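Long-range contacts in basic membrane lipoprotein (Brucella melitensis biovar Abortus, PDB 3S99), which binds adenine and probably other purines such as guanine, and may serve an ABC-type uptake system for such ligands: residues G35-F40 and T63-N68; L89-S94 and P257-R262; V163-N168 and T339-N344; D210-H215 and I230-Q235. All coordinates share one frame; numbering follows the deposited sequence.

Contact 1. Residues G35-F40 and T63-N68; sequences GPPGDF and TTFLEN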
loop_
_atom_site.group_PDB
_atom_site.type_symbol
_atom_site.label_atom_id
_atom_site.label_comp_id
_atom_site.label_asym_id
_atom_site.label_seq_id
_atom_site.Cartn_x
_atom_site.Cartn_y
_atom_site.Cartn_z
ATOM N N GLY A 35 -2.208 -0.537 13.229
ATOM C CA GLY A 35 -2.089 -1.897 13.748
ATOM C C GLY A 35 -0.839 -2.093 14.592
ATOM O O GLY A 35 -0.213 -1.105 15.042
ATOM N N PRO A 36 -0.456 -3.363 14.814
ATOM C CA PRO A 36 0.751 -3.682 15.529
ATOM C C PRO A 36 1.885 -4.000 14.577
ATOM O O PRO A 36 1.642 -4.540 13.522
ATOM C CB PRO A 36 0.360 -4.961 16.313
ATOM C CG PRO A 36 -0.681 -5.591 15.530
ATOM C CD PRO A 36 -1.233 -4.584 14.545
ATOM N N PRO A 37 3.133 -3.689 14.955
ATOM C CA PRO A 37 4.277 -4.182 14.196
ATOM C C PRO A 37 4.213 -5.712 13.939
ATOM O O PRO A 37 4.662 -6.194 12.904
ATOM C CB PRO A 37 5.464 -3.835 15.082
ATOM C CG PRO A 37 4.998 -2.653 15.880
ATOM C CD PRO A 37 3.544 -2.915 16.142
ATOM N N GLY A 38 3.632 -6.444 14.882
ATOM C CA GLY A 38 3.346 -7.850 14.710
ATOM C C GLY A 38 2.474 -8.245 13.520
ATOM O O GLY A 38 2.327 -9.437 13.271
ATOM N N ASP A 39 1.891 -7.284 12.786
ATOM C CA ASP A 39 1.152 -7.638 11.563
ATOM C C ASP A 39 2.060 -8.247 10.473
ATOM O O ASP A 39 1.578 -8.947 9.593
ATOM C CB ASP A 39 0.283 -6.474 11.019
ATOM C CG ASP A 39 1.070 -5.329 10.380
ATOM O OD1 ASP A 39 2.313 -5.356 10.273
ATOM O OD2 ASP A 39 0.394 -4.347 9.978
ATOM N N PHE A 40 3.369 -7.998 10.590
ATOM C CA PHE A 40 4.392 -8.412 9.622
ATOM C C PHE A 40 4.048 -7.994 8.185
ATOM O O PHE A 40 4.439 -8.658 7.226
ATOM C CB PHE A 40 4.735 -9.904 9.736
ATOM C CG PHE A 40 5.563 -10.222 10.934
ATOM C CD1 PHE A 40 6.926 -9.957 10.934
ATOM C CD2 PHE A 40 4.984 -10.712 12.082
ATOM C CE1 PHE A 40 7.706 -10.219 12.063
ATOM C CE2 PHE A 40 5.756 -10.976 13.228
ATOM C CZ PHE A 40 7.114 -10.728 13.216
ATOM N N THR A 63 12.757 8.064 19.135
ATOM C CA THR A 63 11.450 7.749 18.594
ATOM C C THR A 63 10.504 7.161 19.637
ATOM O O THR A 63 10.943 6.507 20.583
ATOM C CB THR A 63 11.534 6.809 17.386
ATOM O OG1 THR A 63 11.894 5.495 17.811
ATOM C CG2 THR A 63 12.539 7.325 16.343
ATOM N N THR A 64 9.200 7.418 19.435
ATOM C CA THR A 64 8.115 6.859 20.256
ATOM C C THR A 64 7.004 6.433 19.336
ATOM O O THR A 64 6.775 7.086 18.330
ATOM C CB THR A 64 7.489 7.916 21.177
ATOM O OG1 THR A 64 8.503 8.499 21.980
ATOM C CG2 THR A 64 6.428 7.294 22.098
ATOM N N PHE A 65 6.303 5.353 19.656
ATOM C CA PHE A 65 5.076 5.029 18.920
ATOM C C PHE A 65 3.891 4.545 19.755
ATOM O O PHE A 65 4.040 4.113 20.899
ATOM C CB PHE A 65 5.330 4.059 17.748
ATOM C CG PHE A 65 5.632 2.632 18.141
ATOM C CD1 PHE A 65 4.604 1.690 18.224
ATOM C CD2 PHE A 65 6.933 2.213 18.335
ATOM C CE1 PHE A 65 4.861 0.385 18.538
ATOM C CE2 PHE A 65 7.212 0.881 18.664
ATOM C CZ PHE A 65 6.178 -0.036 18.768
ATOM N N LEU A 66 2.720 4.651 19.147
ATOM C CA LEU A 66 1.482 4.059 19.675
ATOM C C LEU A 66 0.929 3.214 18.571
ATOM O O LEU A 66 1.048 3.583 17.407
ATOM C CB LEU A 66 0.493 5.149 20.075
ATOM C CG LEU A 66 0.840 5.945 21.337
ATOM C CD1 LEU A 66 -0.201 7.038 21.595
ATOM C CD2 LEU A 66 0.977 5.064 22.574
ATOM N N GLU A 67 0.338 2.065 18.925
ATOM C CA GLU A 67 -0.133 1.135 17.930
ATOM C C GLU A 67 -1.630 0.850 18.101
ATOM O O GLU A 67 -2.221 1.175 19.126
ATOM C CB GLU A 67 0.700 -0.159 17.975
ATOM C CG GLU A 67 0.706 -0.850 19.312
ATOM C CD GLU A 67 1.559 -2.116 19.336
ATOM O OE1 GLU A 67 0.991 -3.216 19.220
ATOM O OE2 GLU A 67 2.789 -2.023 19.501
ATOM N N ASN A 68 -2.227 0.231 17.098
ATOM C CA ASN A 68 -3.665 -0.108 17.119
ATOM C C ASN A 68 -4.519 1.121 17.455
ATOM O O ASN A 68 -5.470 1.032 18.211
ATOM C CB ASN A 68 -3.943 -1.276 18.086
ATOM C CG ASN A 68 -3.402 -2.615 17.566
ATOM O OD1 ASN A 68 -3.674 -2.989 16.441
ATOM N ND2 ASN A 68 -2.625 -3.328 18.390
#

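Contact 2. Residues L89-S94 and P257-R262; sequences LIFTTS and PYYIDR. With ADE (adenine), chain T.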
loop_
_atom_site.group_PDB
_atom_site.type_symbol
_atom_site.label_atom_id
_atom_site.label_comp_id
_atom_site.label_asym_id
_atom_site.label_seq_id
_atom_site.Cartn_x
_atom_site.Cartn_y
_atom_site.Cartn_z
ATOM N N LEU A 89 8.266 16.017 15.398
ATOM C CA LEU A 89 7.931 15.458 14.098
ATOM C C LEU A 89 7.093 14.217 14.360
ATOM O O LEU A 89 7.506 13.330 15.111
ATOM C CB LEU A 89 9.188 15.086 13.356
ATOM C CG LEU A 89 9.051 14.405 11.996
ATOM C CD1 LEU A 89 8.348 15.312 10.950
ATOM C CD2 LEU A 89 10.435 13.990 11.515
ATOM N N ILE A 90 5.896 14.175 13.791
ATOM C CA ILE A 90 4.956 13.075 14.045
ATOM C C ILE A 90 4.443 12.494 12.725
ATOM O O ILE A 90 3.875 13.241 11.895
ATOM C CB ILE A 90 3.758 13.566 14.843
ATOM C CG1 ILE A 90 4.197 14.111 16.208
ATOM C CG2 ILE A 90 2.671 12.419 15.019
ATOM C CD1 ILE A 90 3.009 14.600 17.049
ATOM N N PHE A 91 4.641 11.186 12.539
ATOM C CA PHE A 91 4.187 10.465 11.349
ATOM C C PHE A 91 2.898 9.726 11.687
ATOM O O PHE A 91 2.860 8.922 12.633
ATOM C CB PHE A 91 5.237 9.457 10.890
ATOM C CG PHE A 91 6.501 10.081 10.364
ATOM C CD1 PHE A 91 6.633 10.365 8.997
ATOM C CD2 PHE A 91 7.553 10.363 11.196
ATOM C CE1 PHE A 91 7.776 10.951 8.507
ATOM C CE2 PHE A 91 8.723 10.926 10.695
ATOM C CZ PHE A 91 8.826 11.216 9.343
ATOM N N THR A 92 1.840 10.016 10.938
ATOM C CA THR A 92 0.537 9.375 11.097
ATOM C C THR A 92 0.363 8.417 9.926
ATOM O O THR A 92 0.315 8.834 8.775
ATOM C CB THR A 92 -0.596 10.399 11.297
ATOM O OG1 THR A 92 -0.637 11.327 10.219
ATOM C CG2 THR A 92 -0.381 11.159 12.635
ATOM N N THR A 93 0.418 7.114 10.220
ATOM C CA THR A 93 0.756 6.122 9.171
ATOM C C THR A 93 -0.410 5.364 8.548
ATOM O O THR A 93 -0.249 4.257 8.029
ATOM C CB THR A 93 1.844 5.130 9.662
ATOM O OG1 THR A 93 1.323 4.328 10.732
ATOM C CG2 THR A 93 3.118 5.876 10.155
ATOM N N SER A 94 -1.569 5.982 8.499
ATOM C CA SER A 94 -2.736 5.376 7.884
ATOM C C SER A 94 -3.650 6.445 7.320
ATOM O O SER A 94 -3.763 7.520 7.877
ATOM C CB SER A 94 -3.500 4.532 8.909
ATOM O OG SER A 94 -4.601 3.867 8.312
ATOM N N PRO A 257 14.162 5.720 3.783
ATOM C CA PRO A 257 14.872 6.892 3.270
ATOM C C PRO A 257 14.063 8.173 3.393
ATOM O O PRO A 257 14.615 9.214 3.716
ATOM C CB PRO A 257 15.149 6.517 1.804
ATOM C CG PRO A 257 15.281 4.947 1.858
ATOM C CD PRO A 257 14.184 4.575 2.841
ATOM N N TYR A 258 12.751 8.090 3.198
ATOM C CA TYR A 258 11.881 9.250 3.327
ATOM C C TYR A 258 11.857 9.744 4.776
ATOM O O TYR A 258 12.027 10.944 5.054
ATOM C CB TYR A 258 10.450 8.915 2.833
ATOM C CG TYR A 258 9.523 10.115 2.938
ATOM C CD1 TYR A 258 9.645 11.176 2.043
ATOM C CD2 TYR A 258 8.575 10.214 3.937
ATOM C CE1 TYR A 258 8.856 12.304 2.135
ATOM C CE2 TYR A 258 7.751 11.362 4.039
ATOM C CZ TYR A 258 7.915 12.404 3.139
ATOM O OH TYR A 258 7.143 13.534 3.176
ATOM N N TYR A 259 11.702 8.821 5.715
ATOM C CA TYR A 259 11.670 9.191 7.136
ATOM C C TYR A 259 12.991 9.830 7.569
ATOM O O TYR A 259 13.016 10.796 8.305
ATOM C CB TYR A 259 11.358 7.961 7.998
ATOM C CG TYR A 259 9.922 7.448 7.861
ATOM C CD1 TYR A 259 8.963 8.151 7.117
ATOM C CD2 TYR A 259 9.520 6.284 8.500
ATOM C CE1 TYR A 259 7.668 7.700 7.005
ATOM C CE2 TYR A 259 8.189 5.824 8.399
ATOM C CZ TYR A 259 7.284 6.540 7.660
ATOM O OH TYR A 259 5.997 6.116 7.555
ATOM N N ILE A 260 14.098 9.282 7.105
ATOM C CA ILE A 260 15.401 9.852 7.431
ATOM C C ILE A 260 15.503 11.274 6.845
ATOM O O ILE A 260 15.893 12.193 7.549
ATOM C CB ILE A 260 16.528 8.929 6.940
ATOM C CG1 ILE A 260 16.564 7.653 7.801
ATOM C CG2 ILE A 260 17.910 9.666 6.974
ATOM C CD1 ILE A 260 17.231 6.459 7.159
ATOM N N ASP A 261 15.133 11.451 5.577
ATOM C CA ASP A 261 15.244 12.773 4.925
ATOM C C ASP A 261 14.447 13.856 5.683
ATOM O O ASP A 261 14.965 14.917 5.984
ATOM C CB ASP A 261 14.792 12.697 3.460
ATOM C CG ASP A 261 14.814 14.066 2.767
ATOM O OD1 ASP A 261 15.910 14.615 2.598
ATOM O OD2 ASP A 261 13.727 14.601 2.432
ATOM N N ARG A 262 13.211 13.541 6.046
ATOM C CA ARG A 262 12.347 14.469 6.762
ATOM C C ARG A 262 12.819 14.760 8.174
ATOM O O ARG A 262 12.705 15.892 8.616
ATOM C CB ARG A 262 10.896 13.948 6.778
ATOM C CG ARG A 262 10.339 13.661 5.397
ATOM C CD ARG A 262 10.479 14.848 4.422
ATOM N NE ARG A 262 9.477 15.900 4.682
ATOM C CZ ARG A 262 9.569 17.146 4.257
ATOM N NH1 ARG A 262 10.634 17.538 3.593
ATOM N NH2 ARG A 262 8.589 18.008 4.501
HETATM N N9 ADE T . -3.649 3.731 4.844
HETATM C C8 ADE T . -3.433 3.740 3.483
HETATM N N7 ADE T . -3.134 2.573 2.965
HETATM C C5 ADE T . -3.178 1.775 4.114
HETATM C C6 ADE T . -2.958 0.431 4.235
HETATM N N6 ADE T . -2.625 -0.231 3.117
HETATM N N1 ADE T . -3.057 -0.130 5.484
HETATM C C2 ADE T . -3.385 0.655 6.525
HETATM N N3 ADE T . -3.624 1.967 6.528
HETATM C C4 ADE T . -3.496 2.446 5.269
#

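Contact 3. Residues V163-N168 and T339-N344; sequences VVQGIN and TLLGMN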
loop_
_atom_site.group_PDB
_atom_site.type_symbol
_atom_site.label_atom_id
_atom_site.label_comp_id
_atom_site.label_asym_id
_atom_site.label_seq_id
_atom_site.Cartn_x
_atom_site.Cartn_y
_atom_site.Cartn_z
ATOM N N VAL A 163 -7.544 1.656 -2.676
ATOM C CA VAL A 163 -7.840 0.236 -2.847
ATOM C C VAL A 163 -8.459 -0.041 -4.215
ATOM O O VAL A 163 -8.090 -1.036 -4.864
ATOM C CB VAL A 163 -8.723 -0.288 -1.695
ATOM C CG1 VAL A 163 -9.003 -1.779 -1.877
ATOM C CG2 VAL A 163 -8.028 -0.016 -0.351
ATOM N N VAL A 164 -9.348 0.849 -4.670
ATOM C CA VAL A 164 -9.935 0.724 -5.993
ATOM C C VAL A 164 -8.849 0.818 -7.079
ATOM O O VAL A 164 -8.843 0.029 -8.014
ATOM C CB VAL A 164 -11.005 1.774 -6.288
ATOM C CG1 VAL A 164 -11.563 1.560 -7.680
ATOM C CG2 VAL A 164 -12.140 1.716 -5.256
ATOM N N GLN A 165 -7.949 1.790 -6.960
ATOM C CA GLN A 165 -6.780 1.842 -7.828
ATOM C C GLN A 165 -6.055 0.490 -7.923
ATOM O O GLN A 165 -5.689 0.054 -9.002
ATOM C CB GLN A 165 -5.764 2.856 -7.320
ATOM C CG GLN A 165 -6.171 4.350 -7.351
ATOM C CD GLN A 165 -5.159 5.165 -6.521
ATOM O OE1 GLN A 165 -4.015 4.719 -6.352
ATOM N NE2 GLN A 165 -5.583 6.312 -5.972
ATOM N N GLY A 166 -5.829 -0.141 -6.777
ATOM C CA GLY A 166 -5.040 -1.366 -6.695
ATOM C C GLY A 166 -5.711 -2.544 -7.365
ATOM O O GLY A 166 -5.067 -3.308 -8.091
ATOM N N ILE A 167 -7.015 -2.660 -7.157
ATOM C CA ILE A 167 -7.810 -3.684 -7.805
ATOM C C ILE A 167 -7.771 -3.460 -9.324
ATOM O O ILE A 167 -7.523 -4.399 -10.102
ATOM C CB ILE A 167 -9.259 -3.673 -7.281
ATOM C CG1 ILE A 167 -9.303 -4.106 -5.808
ATOM C CG2 ILE A 167 -10.160 -4.578 -8.136
ATOM C CD1 ILE A 167 -10.697 -3.888 -5.092
ATOM N N ASN A 168 -7.995 -2.218 -9.740
ATOM C CA ASN A 168 -8.031 -1.890 -11.164
ATOM C C ASN A 168 -6.705 -2.129 -11.826
ATOM O O ASN A 168 -6.661 -2.719 -12.907
ATOM C CB ASN A 168 -8.470 -0.461 -11.394
ATOM C CG ASN A 168 -9.958 -0.275 -11.221
ATOM O OD1 ASN A 168 -10.731 -1.197 -11.448
ATOM N ND2 ASN A 168 -10.367 0.940 -10.823
ATOM N N THR A 339 -7.846 12.061 -11.050
ATOM C CA THR A 339 -8.868 11.020 -11.254
ATOM C C THR A 339 -8.575 9.793 -10.379
ATOM O O THR A 339 -9.474 9.251 -9.724
ATOM C CB THR A 339 -8.950 10.605 -12.718
ATOM O OG1 THR A 339 -9.229 11.765 -13.499
ATOM C CG2 THR A 339 -10.073 9.552 -12.968
ATOM N N LEU A 340 -7.311 9.387 -10.325
ATOM C CA LEU A 340 -6.928 8.242 -9.506
ATOM C C LEU A 340 -7.245 8.480 -8.030
ATOM O O LEU A 340 -7.697 7.569 -7.321
ATOM C CB LEU A 340 -5.440 7.889 -9.684
ATOM C CG LEU A 340 -4.939 7.630 -11.119
ATOM C CD1 LEU A 340 -3.543 6.977 -11.104
ATOM C CD2 LEU A 340 -5.959 6.796 -11.922
ATOM N N LEU A 341 -7.045 9.713 -7.571
ATOM C CA LEU A 341 -7.090 10.011 -6.138
ATOM C C LEU A 341 -8.512 9.982 -5.625
ATOM O O LEU A 341 -8.757 9.816 -4.417
ATOM C CB LEU A 341 -6.439 11.378 -5.849
ATOM C CG LEU A 341 -4.907 11.412 -5.789
ATOM C CD1 LEU A 341 -4.433 12.810 -5.419
ATOM C CD2 LEU A 341 -4.377 10.410 -4.762
ATOM N N GLY A 342 -9.458 10.158 -6.535
ATOM C CA GLY A 342 -10.866 10.011 -6.196
ATOM C C GLY A 342 -11.493 8.767 -6.782
ATOM O O GLY A 342 -12.711 8.662 -6.776
ATOM N N MET A 343 -10.685 7.813 -7.267
ATOM C CA MET A 343 -11.195 6.662 -8.046
ATOM C C MET A 343 -12.283 5.877 -7.306
ATOM O O MET A 343 -12.052 5.339 -6.214
ATOM C CB MET A 343 -10.063 5.709 -8.449
ATOM C CG MET A 343 -10.413 4.732 -9.589
ATOM S SD MET A 343 -8.939 3.822 -10.056
ATOM C CE MET A 343 -8.963 3.994 -11.830
ATOM N N ASN A 344 -13.467 5.832 -7.911
ATOM C CA ASN A 344 -14.627 5.173 -7.301
ATOM C C ASN A 344 -15.419 4.336 -8.326
ATOM O O ASN A 344 -16.628 4.188 -8.233
ATOM C CB ASN A 344 -15.519 6.218 -6.609
ATOM C CG ASN A 344 -16.110 7.219 -7.584
ATOM O OD1 ASN A 344 -15.826 7.191 -8.790
ATOM N ND2 ASN A 344 -16.943 8.114 -7.074
#

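Contact 4. Residues D210-H215 and I230-Q235; sequences DIITQH and IKAFGQ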
loop_
_atom_site.group_PDB
_atom_site.type_symbol
_atom_site.label_atom_id
_atom_site.label_comp_id
_atom_site.label_asym_id
_atom_site.label_seq_id
_atom_site.Cartn_x
_atom_site.Cartn_y
_atom_site.Cartn_z
ATOM N N ASP A 210 -7.057 -19.654 -7.541
ATOM C CA ASP A 210 -5.749 -20.280 -7.394
ATOM C C ASP A 210 -4.597 -19.291 -7.169
ATOM O O ASP A 210 -3.436 -19.694 -7.115
ATOM C CB ASP A 210 -5.511 -21.309 -8.518
ATOM C CG ASP A 210 -5.510 -20.698 -9.906
ATOM O OD1 ASP A 210 -5.593 -19.463 -10.028
ATOM O OD2 ASP A 210 -5.413 -21.467 -10.878
ATOM N N ILE A 211 -4.938 -18.011 -6.967
ATOM C CA ILE A 211 -4.001 -16.972 -6.526
ATOM C C ILE A 211 -4.675 -16.122 -5.430
ATOM O O ILE A 211 -5.863 -15.841 -5.519
ATOM C CB ILE A 211 -3.568 -16.029 -7.718
ATOM C CG1 ILE A 211 -2.870 -16.822 -8.842
ATOM C CG2 ILE A 211 -2.612 -14.920 -7.235
ATOM C CD1 ILE A 211 -1.367 -17.061 -8.612
ATOM N N ILE A 212 -3.927 -15.729 -4.399
ATOM C CA ILE A 212 -4.452 -14.857 -3.318
ATOM C C ILE A 212 -3.660 -13.565 -3.253
ATOM O O ILE A 212 -2.423 -13.548 -3.357
ATOM C CB ILE A 212 -4.420 -15.539 -1.945
ATOM C CG1 ILE A 212 -5.484 -16.640 -1.846
ATOM C CG2 ILE A 212 -4.604 -14.512 -0.822
ATOM C CD1 ILE A 212 -6.948 -16.164 -1.988
ATOM N N THR A 213 -4.377 -12.472 -3.123
ATOM C CA THR A 213 -3.751 -11.198 -2.930
ATOM C C THR A 213 -4.646 -10.345 -2.058
ATOM O O THR A 213 -5.865 -10.601 -1.956
ATOM C CB THR A 213 -3.534 -10.493 -4.308
ATOM O OG1 THR A 213 -2.647 -9.378 -4.135
ATOM C CG2 THR A 213 -4.833 -10.025 -4.849
ATOM N N GLN A 214 -4.081 -9.288 -1.503
ATOM C CA GLN A 214 -4.806 -8.495 -0.486
ATOM C C GLN A 214 -4.447 -7.024 -0.451
ATOM O O GLN A 214 -3.367 -6.637 -0.885
ATOM C CB GLN A 214 -4.551 -9.063 0.906
ATOM C CG GLN A 214 -3.174 -8.699 1.444
ATOM C CD GLN A 214 -2.797 -9.490 2.644
ATOM O OE1 GLN A 214 -2.863 -10.733 2.633
ATOM N NE2 GLN A 214 -2.361 -8.794 3.695
ATOM N N HIS A 215 -5.362 -6.216 0.096
ATOM C CA HIS A 215 -5.041 -4.851 0.519
ATOM C C HIS A 215 -5.284 -4.624 2.013
ATOM O O HIS A 215 -5.510 -3.496 2.465
ATOM C CB HIS A 215 -5.836 -3.854 -0.303
ATOM C CG HIS A 215 -5.163 -2.528 -0.473
ATOM N ND1 HIS A 215 -5.035 -1.916 -1.708
ATOM C CD2 HIS A 215 -4.642 -1.661 0.433
ATOM C CE1 HIS A 215 -4.436 -0.746 -1.553
ATOM N NE2 HIS A 215 -4.209 -0.554 -0.264
ATOM N N ILE A 230 -1.601 -22.659 -2.039
ATOM C CA ILE A 230 -2.052 -21.640 -3.009
ATOM C C ILE A 230 -1.073 -20.471 -3.028
ATOM O O ILE A 230 -0.701 -19.941 -1.986
ATOM C CB ILE A 230 -3.498 -21.130 -2.674
ATOM C CG1 ILE A 230 -4.510 -22.273 -2.853
ATOM C CG2 ILE A 230 -3.896 -19.926 -3.530
ATOM C CD1 ILE A 230 -4.533 -22.875 -4.285
ATOM N N LYS A 231 -0.642 -20.105 -4.227
ATOM C CA LYS A 231 0.351 -19.075 -4.404
ATOM C C LYS A 231 -0.273 -17.689 -4.184
ATOM O O LYS A 231 -1.463 -17.467 -4.444
ATOM C CB LYS A 231 1.040 -19.227 -5.771
ATOM C CG LYS A 231 1.859 -20.552 -5.857
ATOM C CD LYS A 231 2.879 -20.576 -6.981
ATOM C CE LYS A 231 3.806 -21.852 -6.950
ATOM N NZ LYS A 231 4.632 -22.034 -8.216
ATOM N N ALA A 232 0.524 -16.772 -3.669
ATOM C CA ALA A 232 -0.008 -15.494 -3.174
ATOM C C ALA A 232 0.996 -14.356 -3.287
ATOM O O ALA A 232 2.190 -14.583 -3.523
ATOM C CB ALA A 232 -0.444 -15.678 -1.695
ATOM N N PHE A 233 0.526 -13.132 -3.124
ATOM C CA PHE A 233 1.433 -11.969 -3.062
ATOM C C PHE A 233 1.459 -11.402 -1.647
ATOM O O PHE A 233 0.424 -11.250 -1.014
ATOM C CB PHE A 233 1.010 -10.905 -4.074
ATOM C CG PHE A 233 0.975 -11.427 -5.520
ATOM C CD1 PHE A 233 2.139 -11.518 -6.268
ATOM C CD2 PHE A 233 -0.220 -11.837 -6.098
ATOM C CE1 PHE A 233 2.124 -12.013 -7.606
ATOM C CE2 PHE A 233 -0.265 -12.296 -7.420
ATOM C CZ PHE A 233 0.896 -12.410 -8.165
ATOM N N GLY A 234 2.651 -11.081 -1.151
ATOM C CA GLY A 234 2.757 -10.323 0.078
ATOM C C GLY A 234 2.398 -8.869 -0.115
ATOM O O GLY A 234 2.402 -8.351 -1.234
ATOM N N GLN A 235 2.126 -8.206 1.006
ATOM C CA GLN A 235 1.630 -6.850 1.015
ATOM C C GLN A 235 2.426 -5.998 1.970
ATOM O O GLN A 235 2.521 -6.344 3.141
ATOM C CB GLN A 235 0.167 -6.869 1.493
ATOM C CG GLN A 235 -0.532 -5.491 1.690
ATOM C CD GLN A 235 -0.670 -4.636 0.454
ATOM O OE1 GLN A 235 -0.231 -4.996 -0.672
ATOM N NE2 GLN A 235 -1.312 -3.479 0.642
HETATM O O HOH W 1 -1.381 -21.412 -6.792
HETATM O O HOH W 2 -1.410 -9.237 -1.769
HETATM O O HOH W 3 -2.226 -12.024 0.069
#

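Contact 1. Residues G35-F40 and T63-N68
G35 joins N68 through the backbone: N68 N donates to G35 O at 3.2 Å with an N-H...O angle of 159°, although the donor stands above the plane of that carbonyl. The same G35 O also rests 3.2 Å from E67 CB. Glycine suits this position, because a beta carbon would run into the CD of P36. N68 in turn has the positive phi that asparagine tolerates well. Its CG lies beside its own backbone N (chi1 -71°), which brings the amide back to the G35-P36 peptide and sets N68 OD1 3.3 Å from G35 CA.

P36 follows, two of its ring carbons each meeting a polar oxygen: P36 CB touches E67 OE1 at 3.4 Å, and P36 CD touches N68 OD1 at 3.5 Å. Its carbonyl accepts the N-H of D39, closing a short 3-10 turn. P37, with its phi fixed near -50°, fits the start of that turn. P37 CD lies 3.6 Å from E67 OE2, the side chains crossing at about a right angle, and P37 CG makes an oblique apolar contact with F65 CE1 at 4.0 Å. E67 OE2 also meets the edge of the F65 ring in its plane, so the ring has both a proline and a carboxylate oxygen beside it.

Further along, D39 accepts hydrogen bonds from G41, T43 and Y44, tying the loop to the start of helix 42-57. That helix also supplies D47, which touches P37 and F65, while F31 of the adjacent strand 27-32 packs against F65 on the outermost strand 61-66 of the parallel sheet.

Contact 2. Residues L89-S94 and P257-R262
F91 and Y259 share one side-chain torsion, each CG lying anti to the carbonyl carbon (chi1 -67° and -70°), which lays the two side chains alongside one another, pointing opposite ways. Their rings meet obliquely, with planes at 45° and centroids 4.3 Å apart; the closest atoms are F91 CE1 and Y259 CD1 at 3.3 Å. Y259 lies over one face of F91, whereas Y258 CE2 and R262 CB come to its edge, so large flat phenylalanine fills the gap between strand 89-92 and helix 256-268.

At one end of the strand L89 CD2 packs loosely against the helix backbone, 4.1 Å from R262 O. Just beyond its other end, T93 CG2 sits 3.9 Å from Y259 OH. That hydroxyl suits a buried place because Y128 OH and H46 ND1 hydrogen-bond to it, while T93 OG1 bonds to I32 O. R262 folds its CG over a face of Y258, and both side chains reach E114, R262 by a salt bridge and Y258 by a hydrogen bond.

The strand then leads into the ligand pocket, where S94 OG lies 2.8 Å from adenine N3.

Strand 89-92 runs between strands 27-32 and 112-116 of the parallel sheet, nearly antiparallel to the helix; helix 42-57 flanks the contact through H46 and A49, and helix 73-84 packs against I90 and T92.

Contact 3. Residues V163-N168 and T339-N344
V164 and M343 stand with their CA atoms 6.4 Å apart where a turn of helix 161-175 meets the end of the short helix 337-341 and the loop after it. This is packing of a C-terminal tail onto the lobe of a two-domain periplasmic-binding-protein fold that holds the mixed sheet.

M343 brings a long, flexible side chain to the helix. Its CG is anti to the backbone N (chi1 -163°), which directs the thioether across the helix surface: M343 CG touches V164 CG1 at 3.9 Å, and M343 SD lies 3.7 Å from Q165 CA. Branched V164 offers a compact apolar surface, also resting against M343 O.

Q165 is long enough to span to the tail. With its chain extended beyond CG, NE2 donates to L340 O at 2.8 Å, from above the carbonyl plane; M343 N reaches that oxygen from the opposite face, so two bonds grip it. W277 and Y133 border both Q165 and L340.

N168 chiefly serves the tail just beyond N344, its OD1 accepting from V347 N and its ND2 donating to F345 O. A weak additional bond runs from N168 ND2 to M343 SD at 3.3 Å.

Contact 4. Residues D210-H215 and I230-Q235
D210-H215 and I230-Q235 form a parallel strand pair in a beta-alpha-beta unit: strands 211-214 and 231-236 lie side by side in the mixed sheet, and helix 220-227 links them. The pairing centres on I212, which bonds to the residues either side of A232, as parallel sheets require. I212 N donates to K231 O, and F233 N to I212 O, each at 3.0 Å. A232 fits opposite I212 because its small methyl group can lie close to the neighbouring strand, A232 CB being 3.3 Å from I212 O.

Apolar side chains add to the pairing. I211 CG2 meets the F233 ring obliquely at CE2, 3.5 Å away, while I212 CG1 touches I230 CG2 at 4.0 Å. The I212 and I230 side chains also reach helix 194-206, and helix 132-146 touches T213 and F233.

Water extends the strand contact at both ends. One molecule receives the K231 N-H and donates to D210 O. Where the strands diverge, another accepts from Q214 N at 2.7 Å and lies within bonding distance of T213 OG1 and F233 O, not all of which it need serve at once.

Beyond this, the Q214 and Q235 side chains cross obliquely, Q214 CG meeting Q235 CB at 3.8 Å; Q214 NE2 itself bonds to the carbonyls of T216 and S218. H215 belongs to the adenine pocket and touches the ligand, its NE2 hydrogen-bonded to E162. Q235, bent at chi2 (62°), brings its amide over one face of that imidazole, with Q235 NE2 3.8 Å from H215 CD2.

In the fold
Contacts 1 and 2 belong to the parallel-sheet lobe, their centres about 14 Å apart, and come in series along the chain. Contact 4 lies in the mixed-sheet lobe, its centre about 28 Å from that of contact 2 and on the opposite side of the chain's centre. It is nested within the loops closed by contacts 2 and 3, whose own segments alternate, showing how the chain passes between the lobes more than once. Contact 3 packs directly against contact 4, V163 CA lying 3.7 Å from H215 ND1. S94 from contact 2 and H215 from contact 4 bring both lobes to adenine, consistent with a ligand bound in the cleft between two domains.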